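Long-range contacts in putative methyltransferase protein (Bacteroides fragilis, PDB 5BP9), which binds S-adenosyl-L-homocysteine and probably acts as an S-adenosylmethionine-dependent methyltransferase: residues A53-Y58 with S135-K140; I129-L134 with Q149-D154; E155-T160 with F184-Q189. All coordinates share one frame; numbering follows the deposited sequence.

In the fold
Interactions 1 and 2 are mostly buried and share helix 133-142, whereas interaction 3 is only partly buried, where the loop before the inner strand 161-166 runs beside helix 180-190. Interaction 1 is apolar helix packing without a hydrogen bond between its segments. Interaction 2, its centre about 14 Å from that of interaction 1, joins the ends of two parallel strands and holds the nucleoside part of the cofactor product; Val136 and selenomethionine Met139 of the helix in interaction 1 pack against its Asp130. Interaction 3 follows directly in the chain and relies on a lysine and waters. Its Lys186 also reaches the carbonyl of Asp154, the last residue of interaction 2.

Interaction 1: residues A53-Y58 with S135-K140; sequences AIADFY and SVEVMK
Val138 carries the apolar packing between helices 49-60 and 133-142, with both of its methyls engaged. CG1 stands anti to the backbone N (chi1 168°) and meets Ile54 CG2 at 3.6 Å, the two side chains running at a slant to each other. Both methyls of Val138 lie 3.9 Å from Tyr58 CB, where the tyrosine and valine side chains pass in opposite directions. CG2, on the other branch, also rests over the backbone of the facing helix, with Val138 CG2 3.7 Å from Ala55 CA. The axes of the short segments come within 8.9 Å at an angle of 32°, so the helices run roughly parallel.

One turn earlier the packing is of mixed character. The CD1 end of Ile54 touches Ser135 OG at 3.7 Å, a van der Waals contact, while that hydroxyl is hydrogen-bonded to Ser132 OG. Beside this patch, Glu137 reaches out next to Ala55, and its OE1 bonds to His59 NE2 of helix 49-60, a polar link next to the valine contact.

Helix 133-142 is thus held between two layers: Val136 and selenomethionine Met139 pack on strands 125-130 and 147-149 of the Rossmann-like methyltransferase core, while Val138 faces helix 49-60, whose Ile54 in turn touches Phe84 and whose Tyr58 continues along helix 133-142 to Leu141 and Arg142.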
loop_
_atom_site.group_PDB
_atom_site.type_symbol
_atom_site.label_atom_id
_atom_site.label_comp_id
_atom_site.label_asym_id
_atom_site.label_seq_id
_atom_site.Cartn_x
_atom_site.Cartn_y
_atom_site.Cartn_z
ATOM N N ALA A 53 -10.338 -9.181 10.225
ATOM C CA ALA A 53 -11.217 -8.038 10.516
ATOM C C ALA A 53 -12.142 -7.711 9.357
ATOM O O ALA A 53 -13.373 -7.537 9.537
ATOM C CB ALA A 53 -10.405 -6.822 10.869
ATOM N N ILE A 54 -11.540 -7.661 8.170
ATOM C CA ILE A 54 -12.243 -7.401 6.913
ATOM C C ILE A 54 -13.296 -8.479 6.674
ATOM O O ILE A 54 -14.438 -8.147 6.298
ATOM C CB ILE A 54 -11.220 -7.298 5.724
ATOM C CG1 ILE A 54 -10.465 -5.967 5.825
ATOM C CG2 ILE A 54 -11.890 -7.432 4.339
ATOM C CD1 ILE A 54 -9.226 -5.865 4.945
ATOM N N ALA A 55 -12.931 -9.745 6.873
ATOM C CA ALA A 55 -13.874 -10.860 6.672
ATOM C C ALA A 55 -15.032 -10.835 7.665
ATOM O O ALA A 55 -16.197 -11.025 7.271
ATOM C CB ALA A 55 -13.133 -12.186 6.705
ATOM N N ASP A 56 -14.757 -10.529 8.929
ATOM C CA ASP A 56 -15.848 -10.375 9.898
ATOM C C ASP A 56 -16.839 -9.308 9.464
ATOM O O ASP A 56 -18.064 -9.528 9.492
ATOM C CB ASP A 56 -15.307 -10.018 11.277
ATOM C CG ASP A 56 -15.287 -11.159 12.218
ATOM O OD1 ASP A 56 -15.580 -12.317 11.825
ATOM O OD2 ASP A 56 -14.950 -10.873 13.387
ATOM N N PHE A 57 -16.321 -8.153 9.063
ATOM C CA PHE A 57 -17.173 -7.047 8.666
ATOM C C PHE A 57 -17.964 -7.370 7.393
ATOM O O PHE A 57 -19.154 -7.029 7.272
ATOM C CB PHE A 57 -16.359 -5.774 8.452
ATOM C CG PHE A 57 -17.205 -4.539 8.309
ATOM C CD1 PHE A 57 -17.712 -3.899 9.433
ATOM C CD2 PHE A 57 -17.511 -4.029 7.052
ATOM C CE1 PHE A 57 -18.499 -2.769 9.309
ATOM C CE2 PHE A 57 -18.293 -2.896 6.925
ATOM C CZ PHE A 57 -18.786 -2.265 8.056
ATOM N N TYR A 58 -17.315 -8.025 6.438
ATOM C CA TYR A 58 -17.995 -8.377 5.209
ATOM C C TYR A 58 -19.129 -9.385 5.480
ATOM O O TYR A 58 -20.248 -9.232 4.969
ATOM C CB TYR A 58 -17.018 -8.958 4.168
ATOM C CG TYR A 58 -17.799 -9.411 2.950
ATOM C CD1 TYR A 58 -18.343 -8.469 2.077
ATOM C CD2 TYR A 58 -18.071 -10.736 2.744
ATOM C CE1 TYR A 58 -19.118 -8.858 0.996
ATOM C CE2 TYR A 58 -18.854 -11.153 1.661
ATOM C CZ TYR A 58 -19.359 -10.214 0.800
ATOM O OH TYR A 58 -20.118 -10.614 -0.261
ATOM N N SER A 135 -8.402 -11.237 2.907
ATOM C CA SER A 135 -8.676 -10.040 2.126
ATOM C C SER A 135 -9.028 -10.404 0.694
ATOM O O SER A 135 -9.990 -9.872 0.144
ATOM C CB SER A 135 -7.500 -9.079 2.168
ATOM O OG SER A 135 -7.238 -8.637 3.497
ATOM N N VAL A 136 -8.267 -11.317 0.105
ATOM C CA VAL A 136 -8.555 -11.780 -1.254
ATOM C C VAL A 136 -9.925 -12.468 -1.344
ATOM O O VAL A 136 -10.682 -12.213 -2.313
ATOM C CB VAL A 136 -7.396 -12.639 -1.802
ATOM C CG1 VAL A 136 -7.761 -13.333 -3.112
ATOM C CG2 VAL A 136 -6.130 -11.790 -1.951
ATOM N N GLU A 137 -10.274 -13.264 -0.320
ATOM C CA GLU A 137 -11.614 -13.881 -0.223
ATOM C C GLU A 137 -12.686 -12.830 -0.334
ATOM O O GLU A 137 -13.597 -12.945 -1.138
ATOM C CB GLU A 137 -11.804 -14.608 1.135
ATOM C CG GLU A 137 -13.251 -14.882 1.579
ATOM C CD GLU A 137 -13.343 -15.651 2.890
ATOM O OE1 GLU A 137 -14.158 -15.231 3.749
ATOM O OE2 GLU A 137 -12.590 -16.652 3.036
ATOM N N VAL A 138 -12.581 -11.815 0.510
ATOM C CA VAL A 138 -13.556 -10.741 0.551
ATOM C C VAL A 138 -13.639 -9.993 -0.761
ATOM O O VAL A 138 -14.741 -9.739 -1.245
ATOM C CB VAL A 138 -13.310 -9.798 1.751
ATOM C CG1 VAL A 138 -14.125 -8.494 1.665
ATOM C CG2 VAL A 138 -13.622 -10.553 3.040
HETATM N N MSE A 139 -12.494 -9.638 -1.338
HETATM C CA MSE A 139 -12.487 -8.992 -2.636
HETATM C C MSE A 139 -13.275 -9.783 -3.652
HETATM O O MSE A 139 -14.069 -9.202 -4.408
HETATM C CB MSE A 139 -11.070 -8.765 -3.200
HETATM C CG MSE A 139 -10.395 -7.661 -2.409
HETATM SE SE MSE A 139 -8.830 -6.992 -3.372
HETATM C CE MSE A 139 -7.568 -8.161 -2.458
ATOM N N LYS A 140 -13.057 -11.097 -3.700
ATOM C CA LYS A 140 -13.764 -11.915 -4.694
ATOM C C LYS A 140 -15.268 -11.885 -4.472
ATOM O O LYS A 140 -16.071 -11.694 -5.415
ATOM C CB LYS A 140 -13.227 -13.340 -4.685
ATOM C CG LYS A 140 -11.807 -13.482 -5.193
ATOM C CD LYS A 140 -11.320 -14.907 -5.119
ATOM C CE LYS A 140 -9.934 -15.128 -5.686
ATOM N NZ LYS A 140 -9.820 -14.836 -7.137
#

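Interaction 2: residues I129-L134 with Q149-D154; sequences IDISPL and QVNLFD. With SAH (S-adenosyl-L-homocysteine), chain D.
The side-chain amide of Gln149 donates a nearly straight hydrogen bond to the backbone of the facing segment, NE2 to Ile131 O at 3.1 Å (175°). The oxygen lies in the amide plane, but the nitrogen approaches from above the carbonyl plane. Asp130 meets the ribose with both carboxylate oxygens: SAH O2' donates to OD1 at 2.7 Å and SAH O3' to OD2 at 2.6 Å. Asp130 OD1 also accepts from Ser132 N through the anti lone pair, closing an Asx turn, and Gly111 N bonds OD2. At the adenine, Leu152 N donates to SAH N1 (3.1 Å, 174°), while SAH N6 gives a weak, bent hydrogen bond to Asn151 OD1.

Packing surrounds these bonds. Ile131 brings CG1 to C4 and CD1 to N7 of the adenine, while its CG2 lies 3.6 Å from Asn151 CA. Ile129 CG2 packs on Val150 CG1, and Ile129 CD1 reaches Leu152.

An acidic residue gripping both ribose hydroxyls at the end of a strand is characteristic of Rossmann-like methyltransferases. Together with the adenine bonds, it implies a site that recognises the nucleoside, with the carboxylate held in place by backbone N-H groups.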
loop_
_atom_site.group_PDB
_atom_site.type_symbol
_atom_site.label_atom_id
_atom_site.label_comp_id
_atom_site.label_asym_id
_atom_site.label_seq_id
_atom_site.Cartn_x
_atom_site.Cartn_y
_atom_site.Cartn_z
ATOM N N ILE A 129 -3.925 -7.278 -6.090
ATOM C CA ILE A 129 -3.120 -8.301 -5.416
ATOM C C ILE A 129 -3.004 -7.976 -3.927
ATOM O O ILE A 129 -3.028 -6.797 -3.520
ATOM C CB ILE A 129 -1.724 -8.475 -6.045
ATOM C CG1 ILE A 129 -0.828 -7.236 -5.884
ATOM C CG2 ILE A 129 -1.827 -8.943 -7.497
ATOM C CD1 ILE A 129 0.616 -7.531 -6.200
ATOM N N ASP A 130 -2.900 -9.020 -3.117
ATOM C CA ASP A 130 -2.638 -8.871 -1.692
ATOM C C ASP A 130 -2.076 -10.178 -1.176
ATOM O O ASP A 130 -2.390 -11.244 -1.697
ATOM C CB ASP A 130 -3.942 -8.498 -0.920
ATOM C CG ASP A 130 -3.665 -7.743 0.354
ATOM O OD1 ASP A 130 -3.129 -8.381 1.297
ATOM O OD2 ASP A 130 -3.972 -6.512 0.405
ATOM N N ILE A 131 -1.267 -10.092 -0.125
ATOM C CA ILE A 131 -0.730 -11.302 0.522
ATOM C C ILE A 131 -1.686 -11.920 1.552
ATOM O O ILE A 131 -1.437 -13.027 2.011
ATOM C CB ILE A 131 0.637 -11.046 1.183
ATOM C CG1 ILE A 131 0.548 -9.932 2.235
ATOM C CG2 ILE A 131 1.688 -10.747 0.105
ATOM C CD1 ILE A 131 1.817 -9.725 3.051
ATOM N N SER A 132 -2.751 -11.198 1.910
ATOM C CA SER A 132 -3.728 -11.630 2.920
ATOM C C SER A 132 -4.765 -12.562 2.276
ATOM O O SER A 132 -5.512 -12.112 1.400
ATOM C CB SER A 132 -4.449 -10.430 3.520
ATOM O OG SER A 132 -5.634 -10.827 4.194
ATOM N N PRO A 133 -4.878 -13.815 2.758
ATOM C CA PRO A 133 -5.842 -14.706 2.094
ATOM C C PRO A 133 -7.281 -14.306 2.332
ATOM O O PRO A 133 -8.116 -14.415 1.418
ATOM C CB PRO A 133 -5.543 -16.079 2.694
ATOM C CG PRO A 133 -4.900 -15.776 4.002
ATOM C CD PRO A 133 -4.121 -14.517 3.799
ATOM N N LEU A 134 -7.584 -13.821 3.528
ATOM C CA LEU A 134 -8.942 -13.440 3.865
ATOM C C LEU A 134 -9.358 -12.141 3.152
ATOM O O LEU A 134 -10.538 -11.962 2.812
ATOM C CB LEU A 134 -9.113 -13.349 5.388
ATOM C CG LEU A 134 -9.069 -14.693 6.118
ATOM C CD1 LEU A 134 -8.862 -14.532 7.614
ATOM C CD2 LEU A 134 -10.330 -15.490 5.819
ATOM N N GLN A 149 -4.059 -13.645 -4.627
ATOM C CA GLN A 149 -3.187 -13.709 -3.457
ATOM C C GLN A 149 -1.755 -13.945 -3.943
ATOM O O GLN A 149 -1.354 -15.072 -4.244
ATOM C CB GLN A 149 -3.614 -14.794 -2.462
ATOM C CG GLN A 149 -2.892 -14.654 -1.130
ATOM C CD GLN A 149 -2.999 -15.855 -0.249
ATOM O OE1 GLN A 149 -3.467 -16.922 -0.661
ATOM N NE2 GLN A 149 -2.519 -15.713 0.961
ATOM N N VAL A 150 -1.021 -12.838 -4.033
ATOM C CA VAL A 150 0.356 -12.897 -4.458
ATOM C C VAL A 150 1.107 -11.684 -3.905
ATOM O O VAL A 150 0.552 -10.602 -3.705
ATOM C CB VAL A 150 0.459 -13.050 -5.993
ATOM C CG1 VAL A 150 -0.100 -11.813 -6.684
ATOM C CG2 VAL A 150 1.896 -13.375 -6.429
ATOM N N ASN A 151 2.368 -11.950 -3.584
ATOM C CA ASN A 151 3.295 -10.932 -3.090
ATOM C C ASN A 151 3.845 -10.163 -4.295
ATOM O O ASN A 151 4.333 -10.780 -5.239
ATOM C CB ASN A 151 4.438 -11.610 -2.328
ATOM C CG ASN A 151 5.296 -10.637 -1.538
ATOM O OD1 ASN A 151 5.732 -9.610 -2.054
ATOM N ND2 ASN A 151 5.574 -10.978 -0.287
ATOM N N LEU A 152 3.785 -8.821 -4.256
ATOM C CA LEU A 152 4.328 -7.980 -5.309
ATOM C C LEU A 152 5.727 -8.406 -5.763
ATOM O O LEU A 152 6.039 -8.348 -6.956
ATOM C CB LEU A 152 4.375 -6.517 -4.803
ATOM C CG LEU A 152 5.007 -5.472 -5.732
ATOM C CD1 LEU A 152 4.146 -5.283 -6.961
ATOM C CD2 LEU A 152 5.207 -4.155 -5.006
ATOM N N PHE A 153 6.563 -8.816 -4.795
ATOM C CA PHE A 153 7.966 -9.106 -5.051
ATOM C C PHE A 153 8.249 -10.528 -5.558
ATOM O O PHE A 153 9.401 -10.849 -5.896
ATOM C CB PHE A 153 8.791 -8.803 -3.810
ATOM C CG PHE A 153 8.714 -7.372 -3.396
ATOM C CD1 PHE A 153 9.285 -6.383 -4.193
ATOM C CD2 PHE A 153 8.044 -7.002 -2.250
ATOM C CE1 PHE A 153 9.185 -5.060 -3.829
ATOM C CE2 PHE A 153 7.955 -5.679 -1.881
ATOM C CZ PHE A 153 8.533 -4.708 -2.658
ATOM N N ASP A 154 7.209 -11.346 -5.658
ATOM C CA ASP A 154 7.351 -12.748 -6.084
ATOM C C ASP A 154 7.977 -12.757 -7.476
ATOM O O ASP A 154 7.461 -12.114 -8.384
ATOM C CB ASP A 154 5.955 -13.411 -6.074
ATOM C CG ASP A 154 5.982 -14.903 -6.267
ATOM O OD1 ASP A 154 6.844 -15.424 -6.993
ATOM O OD2 ASP A 154 5.087 -15.571 -5.706
HETATM N N SAH D . -4.768 -0.478 -0.174
HETATM C CA SAH D . -5.691 -0.890 0.952
HETATM C CB SAH D . -4.986 -1.591 2.123
HETATM C CG SAH D . -3.784 -0.860 2.721
HETATM S SD SAH D . -3.037 -1.829 4.000
HETATM C C SAH D . -6.435 0.302 1.488
HETATM O O SAH D . -6.193 1.434 1.081
HETATM O OXT SAH D . -7.311 0.204 2.345
HETATM C "C5'" SAH D . -1.683 -2.591 3.142
HETATM C "C4'" SAH D . -2.089 -3.869 2.418
HETATM O "O4'" SAH D . -0.941 -4.351 1.687
HETATM C "C3'" SAH D . -2.540 -5.033 3.298
HETATM O "O3'" SAH D . -3.811 -5.539 2.830
HETATM C "C2'" SAH D . -1.412 -6.052 3.177
HETATM O "O2'" SAH D . -1.782 -7.403 3.373
HETATM C "C1'" SAH D . -0.878 -5.781 1.789
HETATM N N9 SAH D . 0.507 -6.187 1.503
HETATM C C8 SAH D . 1.566 -6.055 2.319
HETATM N N7 SAH D . 2.693 -6.436 1.797
HETATM C C5 SAH D . 2.352 -6.832 0.519
HETATM C C6 SAH D . 3.088 -7.348 -0.558
HETATM N N6 SAH D . 4.417 -7.545 -0.510
HETATM N N1 SAH D . 2.425 -7.652 -1.708
HETATM C C2 SAH D . 1.090 -7.460 -1.754
HETATM N N3 SAH D . 0.294 -6.970 -0.786
HETATM C C4 SAH D . 0.980 -6.682 0.338
#

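Interaction 3: residues E155-T160 with F184-Q189; sequences ERFAAT and FRKMKQ
Glu155 and Phe157 meet the side chain of Lys186 where the loop between strands 147-149 and 161-166 runs beside helix 180-190, at the outer part of the Rossmann-like methyltransferase fold. At Glu155 the contact is slight: the lysine NZ comes within 4.3 Å of Glu155 CA, while the carboxylate turns elsewhere and bonds through OE2 to Asn39 ND2.

Phe157 provides the main polar link. Lys186 NZ donates to Phe157 O at 2.8 Å, lying in the carbonyl plane with a C=O...N angle of 145°. The lysine starts with CG anti to the backbone N and bends at chi2 (77°) before extending, a course that carries the ammonium group from the flank of the helix across to the loop. NZ also bonds to Asp154 O, so two backbone carbonyls of the loop share one charged donor, and the positive charge is probably stabilised by the two carbonyl dipoles. The CE methylene passes obliquely by the Phe157 ring, whose CD2 side meets the carbonyl oxygen of Leu152. Phe157 O has a second partner in a water, which donates to it at 2.8 Å and accepts from Gln189 NE2; the glutamine thus reaches the same carbonyl indirectly.

Further along, the loop and helix meet through another water, this time between two backbone carbonyls. It donates to Ala159 O and to Gln189 O, bridging oxygens that lie 4.0 Å apart and cannot bond each other directly.

At Thr160 the loop leads into strand 161-166. The Thr160 hydroxyl bonds to Arg192 NE, just past the helix, and the methyl takes up the last contact, Thr160 CG2 resting 3.8 Å from Gln189 O.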
loop_
_atom_site.group_PDB
_atom_site.type_symbol
_atom_site.label_atom_id
_atom_site.label_comp_id
_atom_site.label_asym_id
_atom_site.label_seq_id
_atom_site.Cartn_x
_atom_site.Cartn_y
_atom_site.Cartn_z
ATOM N N GLU A 155 9.089 -13.492 -7.639
ATOM C CA GLU A 155 9.761 -13.589 -8.933
ATOM C C GLU A 155 8.853 -14.178 -10.001
ATOM O O GLU A 155 9.077 -13.949 -11.190
ATOM C CB GLU A 155 11.037 -14.432 -8.822
ATOM C CG GLU A 155 12.119 -13.796 -7.969
ATOM C CD GLU A 155 12.038 -14.106 -6.482
ATOM O OE1 GLU A 155 11.039 -14.761 -6.010
ATOM O OE2 GLU A 155 13.005 -13.684 -5.790
ATOM N N ARG A 156 7.864 -14.986 -9.585
ATOM C CA ARG A 156 6.919 -15.605 -10.516
ATOM C C ARG A 156 5.752 -14.700 -10.926
ATOM O O ARG A 156 5.011 -15.054 -11.823
ATOM C CB ARG A 156 6.344 -16.908 -9.930
ATOM C CG ARG A 156 7.370 -17.949 -9.484
ATOM C CD ARG A 156 6.731 -18.973 -8.547
ATOM N NE ARG A 156 6.198 -18.362 -7.320
ATOM C CZ ARG A 156 5.436 -18.984 -6.418
ATOM N NH1 ARG A 156 5.101 -20.263 -6.575
ATOM N NH2 ARG A 156 5.005 -18.323 -5.342
ATOM N N PHE A 157 5.559 -13.561 -10.256
ATOM C CA PHE A 157 4.477 -12.628 -10.591
ATOM C C PHE A 157 4.931 -11.803 -11.790
ATOM O O PHE A 157 5.857 -10.974 -11.688
ATOM C CB PHE A 157 4.145 -11.712 -9.394
ATOM C CG PHE A 157 3.150 -10.618 -9.701
ATOM C CD1 PHE A 157 1.940 -10.900 -10.344
ATOM C CD2 PHE A 157 3.393 -9.305 -9.302
ATOM C CE1 PHE A 157 1.025 -9.899 -10.625
ATOM C CE2 PHE A 157 2.482 -8.301 -9.589
ATOM C CZ PHE A 157 1.292 -8.601 -10.247
ATOM N N ALA A 158 4.282 -12.036 -12.922
ATOM C CA ALA A 158 4.695 -11.440 -14.190
ATOM C C ALA A 158 3.443 -11.062 -14.931
ATOM O O ALA A 158 2.594 -11.919 -15.203
ATOM C CB ALA A 158 5.519 -12.433 -15.009
ATOM N N ALA A 159 3.338 -9.775 -15.205
ATOM C CA ALA A 159 2.223 -9.134 -15.895
ATOM C C ALA A 159 2.663 -7.702 -16.115
ATOM O O ALA A 159 3.601 -7.254 -15.464
ATOM C CB ALA A 159 0.948 -9.199 -15.079
ATOM N N THR A 160 2.036 -6.991 -17.046
ATOM C CA THR A 160 2.435 -5.599 -17.286
ATOM C C THR A 160 1.235 -4.657 -17.219
ATOM O O THR A 160 0.090 -5.048 -17.445
ATOM C CB THR A 160 3.216 -5.398 -18.596
ATOM O OG1 THR A 160 2.345 -5.608 -19.719
ATOM C CG2 THR A 160 4.390 -6.312 -18.643
ATOM N N PHE A 184 12.506 -1.052 -7.471
ATOM C CA PHE A 184 12.575 -0.475 -8.800
ATOM C C PHE A 184 12.871 -1.513 -9.881
ATOM O O PHE A 184 12.377 -1.393 -10.998
ATOM C CB PHE A 184 13.538 0.707 -8.831
ATOM C CG PHE A 184 12.952 1.939 -8.181
ATOM C CD1 PHE A 184 11.823 2.541 -8.743
ATOM C CD2 PHE A 184 13.479 2.492 -7.024
ATOM C CE1 PHE A 184 11.239 3.665 -8.157
ATOM C CE2 PHE A 184 12.925 3.632 -6.467
ATOM C CZ PHE A 184 11.788 4.211 -7.009
ATOM N N ARG A 185 13.616 -2.567 -9.539
ATOM C CA ARG A 185 13.786 -3.690 -10.474
ATOM C C ARG A 185 12.454 -4.349 -10.790
ATOM O O ARG A 185 12.181 -4.652 -11.951
ATOM C CB ARG A 185 14.762 -4.740 -9.967
ATOM C CG ARG A 185 16.212 -4.317 -10.053
ATOM C CD ARG A 185 17.156 -5.499 -9.863
ATOM N NE ARG A 185 17.120 -6.100 -8.523
ATOM C CZ ARG A 185 17.788 -5.676 -7.446
ATOM N NH1 ARG A 185 18.552 -4.596 -7.483
ATOM N NH2 ARG A 185 17.681 -6.348 -6.302
ATOM N N LYS A 186 11.621 -4.542 -9.775
ATOM C CA LYS A 186 10.317 -5.146 -10.002
ATOM C C LYS A 186 9.429 -4.216 -10.834
ATOM O O LYS A 186 8.705 -4.659 -11.729
ATOM C CB LYS A 186 9.634 -5.502 -8.674
ATOM C CG LYS A 186 8.337 -6.284 -8.828
ATOM C CD LYS A 186 8.644 -7.742 -9.147
ATOM C CE LYS A 186 7.481 -8.438 -9.794
ATOM N NZ LYS A 186 7.790 -9.879 -9.987
HETATM N N MSE A 187 9.499 -2.921 -10.552
HETATM C CA MSE A 187 8.709 -1.947 -11.313
HETATM C C MSE A 187 9.072 -1.921 -12.783
HETATM O O MSE A 187 8.187 -1.857 -13.646
HETATM C CB MSE A 187 8.857 -0.531 -10.739
HETATM C CG MSE A 187 8.328 -0.332 -9.326
HETATM SE SE MSE A 187 6.392 -0.636 -9.180
HETATM C CE MSE A 187 6.502 -2.398 -8.469
ATOM N N LYS A 188 10.357 -2.037 -13.088
ATOM C CA LYS A 188 10.790 -2.150 -14.478
ATOM C C LYS A 188 10.154 -3.359 -15.182
ATOM O O LYS A 188 9.831 -3.258 -16.373
ATOM C CB LYS A 188 12.312 -2.226 -14.580
ATOM C CG LYS A 188 12.994 -0.917 -14.275
ATOM C CD LYS A 188 14.510 -1.060 -14.333
ATOM N N GLN A 189 9.998 -4.487 -14.471
ATOM C CA GLN A 189 9.387 -5.686 -15.057
ATOM C C GLN A 189 7.887 -5.530 -15.289
ATOM O O GLN A 189 7.323 -6.142 -16.185
ATOM C CB GLN A 189 9.587 -6.904 -14.142
ATOM C CG GLN A 189 11.028 -7.331 -13.818
ATOM C CD GLN A 189 11.100 -8.232 -12.555
ATOM O OE1 GLN A 189 12.000 -8.087 -11.721
ATOM N NE2 GLN A 189 10.137 -9.144 -12.406
HETATM O O HOH W 1 7.858 -9.959 -13.419
HETATM O O HOH W 2 6.413 -8.795 -15.418
#